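Local atomic coordinates of dihydroorotase (Saccharomyces cerevisiae S288C, PDB entry 6L0A), a protein that catalyses the zinc-dependent, reversible interconversion of N-carbamoyl-L-aspartate and dihydroorotate, the third step of de novo pyrimidine biosynthesis. Residues 175-180 against 204-209; 189-194 against 251-256; 280-285 against 333-338. All blocks are in the same frame, centred on the assembly; numbering follows the deposited sequence.

Contact 1 (175-180 against 204-209); sequences KIILEH and KVAATL. With ZN (zinc ion), chain L.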
# COMPACT_ATOMS: atom_id res chain seq x y z
N LYS C 175 19.89 -23.79 13.37
CA LYS C 175 19.65 -23.26 12.03
C LYS C 175 18.43 -22.34 12.06
O LYS C 175 17.36 -22.73 12.53
CB LYS C 175 19.43 -24.42 11.04
CG LYS C 175 20.71 -25.16 10.67
CD LYS C 175 20.50 -26.15 9.53
CE LYS C 175 19.95 -27.49 10.01
NZ LYS C 175 19.85 -28.50 8.91
N ILE C 176 18.61 -21.11 11.60
CA ILE C 176 17.56 -20.10 11.62
C ILE C 176 17.45 -19.50 10.23
O ILE C 176 18.46 -19.18 9.59
CB ILE C 176 17.85 -18.99 12.65
CG1 ILE C 176 17.93 -19.55 14.07
CG2 ILE C 176 16.77 -17.90 12.60
CD1 ILE C 176 18.40 -18.51 15.08
N ILE C 177 16.22 -19.33 9.75
CA ILE C 177 15.99 -18.69 8.47
C ILE C 177 15.15 -17.44 8.68
O ILE C 177 14.07 -17.50 9.27
CB ILE C 177 15.30 -19.62 7.46
CG1 ILE C 177 16.13 -20.88 7.22
CG2 ILE C 177 15.07 -18.87 6.14
CD1 ILE C 177 15.48 -21.86 6.27
N LEU C 178 15.65 -16.32 8.19
CA LEU C 178 14.82 -15.12 8.05
C LEU C 178 14.05 -15.28 6.74
O LEU C 178 14.59 -15.07 5.66
CB LEU C 178 15.69 -13.87 8.06
CG LEU C 178 14.95 -12.52 8.08
CD1 LEU C 178 14.01 -12.39 9.28
CD2 LEU C 178 15.95 -11.37 8.04
N GLU C 179 12.79 -15.70 6.85
CA GLU C 179 12.00 -16.02 5.67
C GLU C 179 11.66 -14.75 4.89
O GLU C 179 11.58 -13.65 5.44
CB GLU C 179 10.71 -16.73 6.07
CG GLU C 179 10.92 -18.09 6.76
CD GLU C 179 11.45 -19.15 5.80
OE1 GLU C 179 11.27 -18.97 4.58
OE2 GLU C 179 12.03 -20.16 6.26
N HIS C 180 11.45 -14.92 3.58
CA HIS C 180 11.06 -13.86 2.65
C HIS C 180 11.54 -12.47 3.02
O HIS C 180 10.73 -11.59 3.35
CB HIS C 180 9.52 -13.86 2.46
CG HIS C 180 8.73 -14.04 3.73
ND1 HIS C 180 8.93 -13.27 4.86
CD2 HIS C 180 7.70 -14.87 4.02
CE1 HIS C 180 8.08 -13.64 5.80
NE2 HIS C 180 7.32 -14.61 5.32
N LYS C 204 24.65 -21.06 9.17
CA LYS C 204 23.67 -21.31 10.21
C LYS C 204 22.44 -20.43 10.11
O LYS C 204 21.34 -20.85 10.51
CB LYS C 204 24.29 -21.10 11.60
CG LYS C 204 25.28 -22.18 12.03
CD LYS C 204 24.56 -23.46 12.43
CE LYS C 204 25.55 -24.48 12.97
NZ LYS C 204 25.06 -25.87 12.75
N VAL C 205 22.60 -19.22 9.61
CA VAL C 205 21.50 -18.27 9.47
C VAL C 205 21.37 -17.97 7.99
O VAL C 205 22.31 -17.44 7.38
CB VAL C 205 21.73 -17.00 10.29
CG1 VAL C 205 20.62 -15.99 10.02
CG2 VAL C 205 21.80 -17.35 11.77
N ALA C 206 20.23 -18.33 7.41
CA ALA C 206 19.97 -18.09 6.00
C ALA C 206 18.74 -17.20 5.87
O ALA C 206 18.08 -16.87 6.86
CB ALA C 206 19.78 -19.39 5.24
N ALA C 207 18.46 -16.81 4.64
CA ALA C 207 17.28 -16.03 4.31
C ALA C 207 16.70 -16.59 3.03
O ALA C 207 17.45 -16.97 2.12
CB ALA C 207 17.62 -14.55 4.14
N THR C 208 15.38 -16.68 2.96
CA THR C 208 14.76 -17.05 1.70
C THR C 208 14.28 -15.80 0.98
O THR C 208 14.00 -14.77 1.60
CB THR C 208 13.59 -18.02 1.91
OG1 THR C 208 12.65 -17.47 2.85
CG2 THR C 208 14.11 -19.40 2.41
N LEU C 209 14.25 -15.87 -0.35
CA LEU C 209 13.73 -14.80 -1.18
C LEU C 209 12.62 -15.36 -2.05
O LEU C 209 12.74 -16.46 -2.59
CB LEU C 209 14.83 -14.18 -2.04
CG LEU C 209 15.98 -13.57 -1.22
CD1 LEU C 209 17.16 -13.24 -2.14
CD2 LEU C 209 15.52 -12.32 -0.47
ZN ZN L . 5.26 -14.77 5.86

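Contact 2 (189-194 against 251-256); sequences TIEDIN and PYFFFG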
# COMPACT_ATOMS: atom_id res chain seq x y z
N THR C 189 22.14 -7.46 7.11
CA THR C 189 22.30 -8.20 8.36
C THR C 189 22.61 -9.67 8.10
O THR C 189 23.50 -10.24 8.75
CB THR C 189 21.05 -8.04 9.22
OG1 THR C 189 21.00 -6.69 9.71
CG2 THR C 189 21.07 -9.00 10.42
N ILE C 190 21.91 -10.30 7.14
CA ILE C 190 22.22 -11.68 6.78
C ILE C 190 23.65 -11.78 6.25
O ILE C 190 24.38 -12.73 6.54
CB ILE C 190 21.21 -12.23 5.76
CG1 ILE C 190 19.79 -12.19 6.35
CG2 ILE C 190 21.57 -13.66 5.32
CD1 ILE C 190 19.62 -13.07 7.57
N GLU C 191 24.07 -10.79 5.46
CA GLU C 191 25.42 -10.81 4.91
C GLU C 191 26.47 -10.73 6.02
O GLU C 191 27.47 -11.45 6.00
CB GLU C 191 25.59 -9.68 3.90
CG GLU C 191 25.16 -10.06 2.48
CD GLU C 191 25.38 -8.94 1.49
OE1 GLU C 191 25.39 -7.76 1.92
OE2 GLU C 191 25.53 -9.23 0.29
N ASP C 192 26.22 -9.89 7.02
CA ASP C 192 27.20 -9.71 8.08
C ASP C 192 27.22 -10.87 9.07
O ASP C 192 28.28 -11.23 9.57
CB ASP C 192 26.94 -8.38 8.79
CG ASP C 192 27.26 -7.22 7.90
OD1 ASP C 192 26.68 -6.13 8.10
OD2 ASP C 192 28.08 -7.41 6.97
N ILE C 193 26.06 -11.48 9.35
CA ILE C 193 26.06 -12.72 10.12
C ILE C 193 26.91 -13.78 9.42
O ILE C 193 27.56 -14.60 10.08
CB ILE C 193 24.60 -13.20 10.33
CG1 ILE C 193 23.87 -12.23 11.26
CG2 ILE C 193 24.55 -14.60 10.89
CD1 ILE C 193 22.41 -12.64 11.54
N ASN C 194 26.94 -13.76 8.09
CA ASN C 194 27.68 -14.74 7.32
C ASN C 194 29.01 -14.19 6.81
O ASN C 194 29.50 -14.62 5.76
CB ASN C 194 26.81 -15.23 6.15
CG ASN C 194 25.71 -16.15 6.61
OD1 ASN C 194 25.92 -17.34 6.78
ND2 ASN C 194 24.52 -15.59 6.83
N PRO C 251 25.66 -18.88 -0.49
CA PRO C 251 24.88 -20.03 -0.01
C PRO C 251 23.88 -19.70 1.09
O PRO C 251 23.14 -20.59 1.51
CB PRO C 251 25.97 -20.98 0.52
CG PRO C 251 27.02 -20.04 1.03
CD PRO C 251 27.03 -18.87 0.07
N TYR C 252 23.82 -18.45 1.58
CA TYR C 252 22.88 -18.10 2.63
C TYR C 252 21.65 -17.38 2.10
O TYR C 252 20.88 -16.83 2.90
CB TYR C 252 23.57 -17.27 3.71
CG TYR C 252 24.61 -16.27 3.22
CD1 TYR C 252 25.96 -16.62 3.15
CD2 TYR C 252 24.24 -14.98 2.86
CE1 TYR C 252 26.91 -15.71 2.72
CE2 TYR C 252 25.19 -14.06 2.43
CZ TYR C 252 26.52 -14.43 2.37
OH TYR C 252 27.46 -13.51 1.94
N PHE C 253 21.45 -17.37 0.78
CA PHE C 253 20.20 -16.93 0.16
C PHE C 253 19.70 -18.04 -0.74
O PHE C 253 20.47 -18.57 -1.56
CB PHE C 253 20.39 -15.63 -0.66
CG PHE C 253 20.89 -14.46 0.13
CD1 PHE C 253 20.12 -13.90 1.14
CD2 PHE C 253 22.13 -13.89 -0.15
CE1 PHE C 253 20.58 -12.82 1.87
CE2 PHE C 253 22.58 -12.80 0.58
CZ PHE C 253 21.81 -12.27 1.59
N PHE C 254 18.43 -18.43 -0.60
CA PHE C 254 17.87 -19.40 -1.53
C PHE C 254 16.36 -19.19 -1.62
O PHE C 254 15.79 -18.35 -0.92
CB PHE C 254 18.23 -20.85 -1.15
CG PHE C 254 17.97 -21.23 0.29
CD1 PHE C 254 19.00 -21.18 1.22
CD2 PHE C 254 16.73 -21.69 0.69
CE1 PHE C 254 18.78 -21.57 2.54
CE2 PHE C 254 16.50 -22.08 2.01
CZ PHE C 254 17.53 -22.01 2.93
N PHE C 255 15.74 -19.94 -2.52
CA PHE C 255 14.37 -19.69 -2.95
C PHE C 255 13.36 -20.22 -1.95
O PHE C 255 13.39 -21.40 -1.59
CB PHE C 255 14.13 -20.35 -4.31
CG PHE C 255 12.73 -20.19 -4.84
CD1 PHE C 255 12.15 -18.94 -4.94
CD2 PHE C 255 12.02 -21.30 -5.29
CE1 PHE C 255 10.87 -18.80 -5.47
CE2 PHE C 255 10.75 -21.17 -5.82
CZ PHE C 255 10.17 -19.91 -5.91
N GLY C 256 12.45 -19.35 -1.52
CA GLY C 256 11.24 -19.78 -0.85
C GLY C 256 10.11 -18.92 -1.39
O GLY C 256 10.15 -17.70 -1.21

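Contact 3 (280-285 against 333-338); sequences QSFAIP and VIPQVI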
# COMPACT_ATOMS: atom_id res chain seq x y z
N GLN C 280 2.85 -20.41 -7.21
CA GLN C 280 3.27 -21.82 -7.32
C GLN C 280 3.26 -22.30 -8.77
O GLN C 280 4.19 -22.99 -9.20
CB GLN C 280 2.38 -22.72 -6.48
CG GLN C 280 3.09 -23.98 -6.02
CD GLN C 280 4.10 -23.69 -4.94
OE1 GLN C 280 3.73 -23.34 -3.82
NE2 GLN C 280 5.39 -23.80 -5.27
N SER C 281 2.22 -21.94 -9.53
CA SER C 281 2.02 -22.50 -10.87
C SER C 281 3.15 -22.19 -11.84
O SER C 281 3.31 -22.91 -12.84
CB SER C 281 0.70 -22.00 -11.47
OG SER C 281 -0.43 -22.63 -10.88
N PHE C 282 3.94 -21.15 -11.59
CA PHE C 282 5.04 -20.81 -12.49
C PHE C 282 6.29 -20.46 -11.71
O PHE C 282 7.10 -19.66 -12.17
CB PHE C 282 4.63 -19.66 -13.43
CG PHE C 282 3.41 -19.97 -14.24
CD1 PHE C 282 3.53 -20.65 -15.45
CD2 PHE C 282 2.15 -19.64 -13.78
CE1 PHE C 282 2.41 -20.96 -16.19
CE2 PHE C 282 1.02 -19.96 -14.52
CZ PHE C 282 1.15 -20.62 -15.72
N ALA C 283 6.46 -21.09 -10.55
CA ALA C 283 7.48 -20.69 -9.59
C ALA C 283 8.86 -20.58 -10.24
O ALA C 283 9.49 -19.52 -10.21
CB ALA C 283 7.50 -21.69 -8.42
N ILE C 284 9.36 -21.66 -10.83
CA ILE C 284 10.72 -21.61 -11.36
C ILE C 284 10.81 -20.69 -12.58
O ILE C 284 11.76 -19.91 -12.66
CB ILE C 284 11.25 -23.02 -11.67
CG1 ILE C 284 11.25 -23.86 -10.39
CG2 ILE C 284 12.66 -22.93 -12.22
CD1 ILE C 284 12.21 -23.34 -9.33
N PRO C 285 9.87 -20.74 -13.53
CA PRO C 285 9.89 -19.74 -14.62
C PRO C 285 9.95 -18.28 -14.15
O PRO C 285 10.64 -17.48 -14.80
CB PRO C 285 8.60 -20.04 -15.39
CG PRO C 285 8.37 -21.50 -15.17
CD PRO C 285 8.83 -21.77 -13.76
N VAL C 333 2.72 -17.50 -21.75
CA VAL C 333 1.89 -16.40 -21.28
C VAL C 333 1.15 -16.87 -20.03
O VAL C 333 0.42 -17.86 -20.08
CB VAL C 333 0.90 -15.92 -22.35
CG1 VAL C 333 -0.20 -15.05 -21.73
CG2 VAL C 333 1.63 -15.16 -23.45
N ILE C 334 1.37 -16.17 -18.92
CA ILE C 334 0.67 -16.51 -17.68
C ILE C 334 -0.82 -16.27 -17.86
O ILE C 334 -1.22 -15.19 -18.34
CB ILE C 334 1.22 -15.67 -16.52
CG1 ILE C 334 2.73 -15.91 -16.35
CG2 ILE C 334 0.48 -15.98 -15.23
CD1 ILE C 334 3.44 -14.80 -15.62
N PRO C 335 -1.68 -17.21 -17.48
CA PRO C 335 -3.12 -17.01 -17.63
C PRO C 335 -3.63 -15.90 -16.72
O PRO C 335 -2.94 -15.43 -15.80
CB PRO C 335 -3.72 -18.36 -17.22
CG PRO C 335 -2.66 -19.02 -16.40
CD PRO C 335 -1.36 -18.56 -16.98
N GLN C 336 -4.88 -15.49 -16.96
CA GLN C 336 -5.52 -14.47 -16.14
C GLN C 336 -6.01 -15.03 -14.82
O GLN C 336 -6.01 -14.31 -13.81
CB GLN C 336 -6.70 -13.84 -16.89
CG GLN C 336 -6.31 -13.06 -18.14
CD GLN C 336 -5.48 -11.84 -17.82
OE1 GLN C 336 -5.57 -11.28 -16.72
NE2 GLN C 336 -4.69 -11.39 -18.79
N VAL C 337 -6.42 -16.30 -14.80
CA VAL C 337 -7.00 -16.94 -13.63
C VAL C 337 -6.46 -18.37 -13.55
O VAL C 337 -6.15 -18.99 -14.57
CB VAL C 337 -8.54 -16.92 -13.68
CG1 VAL C 337 -9.15 -17.50 -12.42
CG2 VAL C 337 -9.06 -15.50 -13.89
N ILE C 338 -6.33 -18.88 -12.32
CA ILE C 338 -6.09 -20.29 -12.06
C ILE C 338 -7.31 -20.81 -11.31
O ILE C 338 -7.66 -20.29 -10.25
CB ILE C 338 -4.81 -20.52 -11.24
CG1 ILE C 338 -3.63 -19.75 -11.83
CG2 ILE C 338 -4.48 -22.00 -11.15
CD1 ILE C 338 -3.04 -20.38 -13.07

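Contact 1 (175-180 against 204-209)
Strands 175-178 and 205-209 are the two strands of a beta-alpha-beta unit in the TIM-barrel fold of the metallo-dependent hydrolases, paired in parallel from Ile-176 opposite Val-205 to Leu-178 opposite Ala-207. Their axes approach to 4.4 Å and cross at -33°. Ile-176 gives its N-H to Lys-204 O (3.0 Å) and takes the N-H of Ala-206 on its own O. Leu-178 N then bonds Ala-206 O at 2.8 Å. The last backbone bond, from Thr-208 N to Leu-178 O, is longer at 3.2 Å.

Beyond Leu-178 a side chain takes over the pairing. With Thr-208 OG1 set between its backbone N and carbonyl carbon (chi1 54°), the hydroxyl accepts the N-H of His-180 at an N-to-OG1 distance of 2.9 Å. It donates in turn to Glu-179 OE1, 2.7 Å from OG1, meeting that oxygen from above the carboxylate plane. Glu-179 is further tied to His-14 and Asn-135, so this buried carboxylate is gripped on both oxygens. CB of Glu-179 also lies over the centre of one face of the His-180 imidazole, whose NE2 binds a zinc ion at 2.1 Å. Lys-98 and His-137 belong to the same metal site.

On one face of the sheet Ile-176 and Leu-178 lie against helix 156-170; on the other, Ile-177 and Ala-206 meet helix 300-312, and strand 133-136 pairs with the far edge of 175-178.

Contact 2 (189-194 against 251-256)
Asn-194 lays its side chain flat on the phenol ring of Tyr-252: amide and ring planes are only 10° apart, and the two side chains run past each other in opposite directions. CB of Asn-194 sits over one face, offset toward the rim, 3.4 Å from CD1, and makes a CH-pi contact 3.6 Å from the Tyr-252 centroid. The amide group continues from there over CG and CB of the tyrosine, ND2 coming within 3.7 Å of Tyr-252 CB. Tyr-252 reaches this place with its ring swung between the backbone N and the carbonyl carbon (chi1 37°).

Two bonds fix the rotation of the amide. ND2 donates to Ile-190 O one helical turn back (2.9 Å), in a nearly straight bond of 172° lying in the amide plane, and to Val-205 O on the neighbouring strand. Ile-190 O is thus shared by Asn-194 N and ND2, which approach from opposite faces of its carbonyl plane at the end of the helix.

The helix also meets both rings with the apolar parts of its preceding turn. CG2 of Ile-190, the branch anti to its backbone N, lies 3.7 Å from Phe-253 CE1 and 3.9 Å from Tyr-252 CD2, its side chain crossing that of Phe-253 at a slant. Glu-191 comes in at the rims: CG is 4.0 Å from Tyr-252 CE2 and also approaches Phe-253 CZ, with each side chain crossed at about a right angle. The two rings touch as well, Tyr-252 CD2 standing over a face of Phe-253.

Such packing of an outer helix on side chains just before and at the start of a strand is characteristic of a TIM barrel.

Contact 3 (280-285 against 333-338)
Apolar contacts between Phe-282 and the loop 333-338 carry most of this junction. The ring of Phe-282, with CG anti to its carbonyl carbon (chi1 -58°), points its far end at the loop. Pro-335 advances from the opposite direction, and its CD lies 3.5 Å from CZ and 3.7 Å from CE2 of Phe-282, near that ring bond and oblique to the ring. The side chains of Ile-334 and Phe-282 slide past each other in opposite directions, CG2 of Ile-334 reaching CE2 of Phe-282 at 4.1 Å, also obliquely. The third aliphatic group differs in approach: CD1 of Ile-338 meets the rim of the ring close to its plane, 4.3 Å from CE2 of Phe-282. The aromatic tip is therefore met by three separate residues, while Leu-355 and Gln-332 add to its surroundings.

Ser-281 contributes a looser van der Waals contact. Its OG stands 4.1 Å from both CD1 and CG2 of Ile-338, touching the two methyls at once, while its polar need is met by a hydrogen bond with Tyr-278 OH.

No hydrogen bond links the two segments. Ala-283 N reaches Gln-280 O at 3.3 Å across the turn at the start of helix 283-293, where Phe-282 occupies the N-cap position. The 333-338 segment is held by backbone bonds of Ile-334 with Gly-352 and Asp-353, and of Ile-338 with Ile-346.

A partly buried hydrophobic seam thus joins the start of helix 283-293 to the loop after strand 332-333, away from the zinc site. It brings a barrel-side helix against the C-terminal beta region, consistent with the amidohydrolase fold, in which a small beta-rich part accompanies the TIM barrel.

Overall arrangement
Contacts 1 and 2 interlock along the chain, their segments alternating: strand 175-178, helix 184-193, strand 205-209, then strand 253-255. Their centres lie 6 Å apart, and strands 205-209 and 253-255 are neighbours in one parallel sheet, joined for instance by Leu-209 N to Phe-254 O at 3.0 Å. Contact 1 is within the barrel wall and ends at the zinc centre, while contact 2 covers that wall from outside. Contact 3 comes later in sequence, 25 Å from contact 1 and 27 Å from contact 2 between centres, yet Phe-255 CZ touches Ala-283 CB at 4.1 Å. Catalytic barrel and C-terminal beta region are thereby connected through helix 283-293.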